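Long-range contact in extracellular ligand-binding receptor (Rhodopseudomonas palustris, PDB 3SG0), which binds the aromatic acid benzoylformate and, as a member of the leucine-binding protein family, probably serves solute uptake from the periplasm: residues 159-164 / 214-219. Residues are numbered along the deposited sequence; the frame is centred on the assembly and turned at random.
Sequences AKKVGY and KPDAVF
Lys-214, which turns the chain out of helix 204-212 with a positive phi, offers its carbonyl O to Lys-161 NZ at 3.0 Å; the Lys-161 chain, bent at chi3 (-66°), brings its ammonium above the carbonyl plane. Pro-215 lays CB against Lys-161 O and Gly-163 N. Asp-216 ties down the start of the other segment through backbone and side chain: its N donates to Lys-161 O (2.7 Å), while OD2 accepts from the backbone N of Lys-160 and of Lys-161, both at 2.9 Å. These two N-H groups meet OD2 on its anti side, from opposite faces of the carboxylate. With an alanine in place of this aspartate, the two amides would probably lose their shared acceptor and the loop entering strand 161-167 its tie. Ala-217 N adds a weak second bond to Lys-161 O, and parallel pairing then follows, Ala-217 O taking Gly-163 N in the carbonyl plane at 2.8 Å. Val-218 sets CG1 beside Gly-163 O. Phe-219 N carries the ladder on, bonding that same oxygen almost straight (176°). With CG anti to the backbone N in both Phe-219 and Tyr-164, the two side chains lie side by side and point the same way, Phe-219 CD2 3.9 Å from Tyr-164 CE2, on the face shared with Val-162, where Phe-219 also touches Ile-150 and Ile-154 of helix 143-156. Strands 161-167 and 217-221 are thus central neighbours in the parallel, helix-flanked sheet of one lobe of a periplasmic binding protein.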
loop_
_atom_site.group_PDB
_atom_site.type_symbol
_atom_site.label_atom_id
_atom_site.label_comp_id
_atom_site.label_asym_id
_atom_site.label_seq_id
_atom_site.Cartn_x
_atom_site.Cartn_y
_atom_site.Cartn_z
ATOM N N ALA A 159 25.829 -8.998 -4.045
ATOM C CA ALA A 159 26.135 -7.591 -3.807
ATOM C C ALA A 159 26.749 -7.408 -2.421
ATOM O O ALA A 159 26.271 -7.986 -1.447
ATOM C CB ALA A 159 24.880 -6.734 -3.954
ATOM N N LYS A 160 27.807 -6.607 -2.330
ATOM C CA LYS A 160 28.445 -6.343 -1.043
ATOM C C LYS A 160 28.290 -4.892 -0.597
ATOM O O LYS A 160 28.340 -4.596 0.595
ATOM C CB LYS A 160 29.930 -6.714 -1.093
ATOM C CG LYS A 160 30.196 -8.147 -1.531
ATOM C CD LYS A 160 29.626 -9.156 -0.544
ATOM C CE LYS A 160 30.364 -9.116 0.783
ATOM N NZ LYS A 160 29.950 -10.235 1.679
ATOM N N LYS A 161 28.110 -3.993 -1.561
ATOM C CA LYS A 161 27.903 -2.580 -1.266
ATOM C C LYS A 161 26.619 -2.109 -1.929
ATOM O O LYS A 161 26.468 -2.219 -3.144
ATOM C CB LYS A 161 29.091 -1.741 -1.748
ATOM C CG LYS A 161 30.388 -2.034 -1.003
ATOM C CD LYS A 161 31.481 -1.037 -1.361
ATOM C CE LYS A 161 31.909 -1.172 -2.814
ATOM N NZ LYS A 161 32.960 -0.178 -3.179
ATOM N N VAL A 162 25.698 -1.586 -1.124
ATOM C CA VAL A 162 24.382 -1.179 -1.612
ATOM C C VAL A 162 24.111 0.271 -1.235
ATOM O O VAL A 162 24.105 0.617 -0.058
ATOM C CB VAL A 162 23.276 -2.094 -1.041
ATOM C CG1 VAL A 162 21.904 -1.656 -1.541
ATOM C CG2 VAL A 162 23.549 -3.549 -1.406
ATOM N N GLY A 163 23.918 1.121 -2.237
ATOM C CA GLY A 163 23.555 2.506 -1.984
ATOM C C GLY A 163 22.097 2.609 -1.573
ATOM O O GLY A 163 21.320 1.687 -1.808
ATOM N N TYR A 164 21.719 3.723 -0.956
ATOM C CA TYR A 164 20.337 3.915 -0.537
ATOM C C TYR A 164 19.871 5.353 -0.731
ATOM O O TYR A 164 20.548 6.302 -0.319
ATOM C CB TYR A 164 20.157 3.519 0.933
ATOM C CG TYR A 164 18.753 3.751 1.434
ATOM C CD1 TYR A 164 18.339 5.011 1.852
ATOM C CD2 TYR A 164 17.828 2.714 1.463
ATOM C CE1 TYR A 164 17.041 5.231 2.294
ATOM C CE2 TYR A 164 16.539 2.923 1.905
ATOM C CZ TYR A 164 16.152 4.179 2.313
ATOM O OH TYR A 164 14.856 4.349 2.744
ATOM N N LYS A 214 30.677 4.053 -5.081
ATOM C CA LYS A 214 30.914 2.920 -5.975
ATOM C C LYS A 214 30.254 1.637 -5.478
ATOM O O LYS A 214 30.917 0.628 -5.249
ATOM C CB LYS A 214 32.414 2.709 -6.200
ATOM C CG LYS A 214 33.083 3.858 -6.942
ATOM C CD LYS A 214 34.543 3.565 -7.247
ATOM C CE LYS A 214 35.160 4.676 -8.082
ATOM N NZ LYS A 214 36.593 4.415 -8.392
ATOM N N PRO A 215 28.929 1.670 -5.315
ATOM C CA PRO A 215 28.210 0.490 -4.837
ATOM C C PRO A 215 27.970 -0.523 -5.951
ATOM O O PRO A 215 28.065 -0.186 -7.128
ATOM C CB PRO A 215 26.873 1.078 -4.382
ATOM C CG PRO A 215 26.653 2.209 -5.326
ATOM C CD PRO A 215 28.022 2.804 -5.569
ATOM N N ASP A 216 27.647 -1.752 -5.565
ATOM C CA ASP A 216 27.276 -2.799 -6.510
ATOM C C ASP A 216 25.833 -2.633 -6.985
ATOM O O ASP A 216 25.494 -2.968 -8.123
ATOM C CB ASP A 216 27.454 -4.172 -5.859
ATOM C CG ASP A 216 28.866 -4.394 -5.356
ATOM O OD1 ASP A 216 29.818 -4.196 -6.140
ATOM O OD2 ASP A 216 29.027 -4.754 -4.171
ATOM N N ALA A 217 24.988 -2.100 -6.109
ATOM C CA ALA A 217 23.569 -1.940 -6.391
ATOM C C ALA A 217 23.081 -0.742 -5.611
ATOM O O ALA A 217 23.765 -0.266 -4.705
ATOM C CB ALA A 217 22.806 -3.189 -5.983
ATOM N N VAL A 218 21.898 -0.256 -5.967
ATOM C CA VAL A 218 21.272 0.825 -5.221
ATOM C C VAL A 218 19.828 0.460 -4.905
ATOM O O VAL A 218 19.102 -0.045 -5.769
ATOM C CB VAL A 218 21.322 2.159 -5.990
ATOM C CG1 VAL A 218 20.611 3.255 -5.201
ATOM C CG2 VAL A 218 22.761 2.562 -6.253
ATOM N N PHE A 219 19.435 0.708 -3.658
ATOM C CA PHE A 219 18.061 0.553 -3.216
ATOM C C PHE A 219 17.370 1.908 -3.163
ATOM O O PHE A 219 17.911 2.872 -2.607
ATOM C CB PHE A 219 18.013 -0.075 -1.826
ATOM C CG PHE A 219 16.645 -0.545 -1.455
ATOM C CD1 PHE A 219 16.251 -1.830 -1.778
ATOM C CD2 PHE A 219 15.722 0.307 -0.858
ATOM C CE1 PHE A 219 14.979 -2.275 -1.486
ATOM C CE2 PHE A 219 14.439 -0.141 -0.563
ATOM C CZ PHE A 219 14.076 -1.435 -0.879
#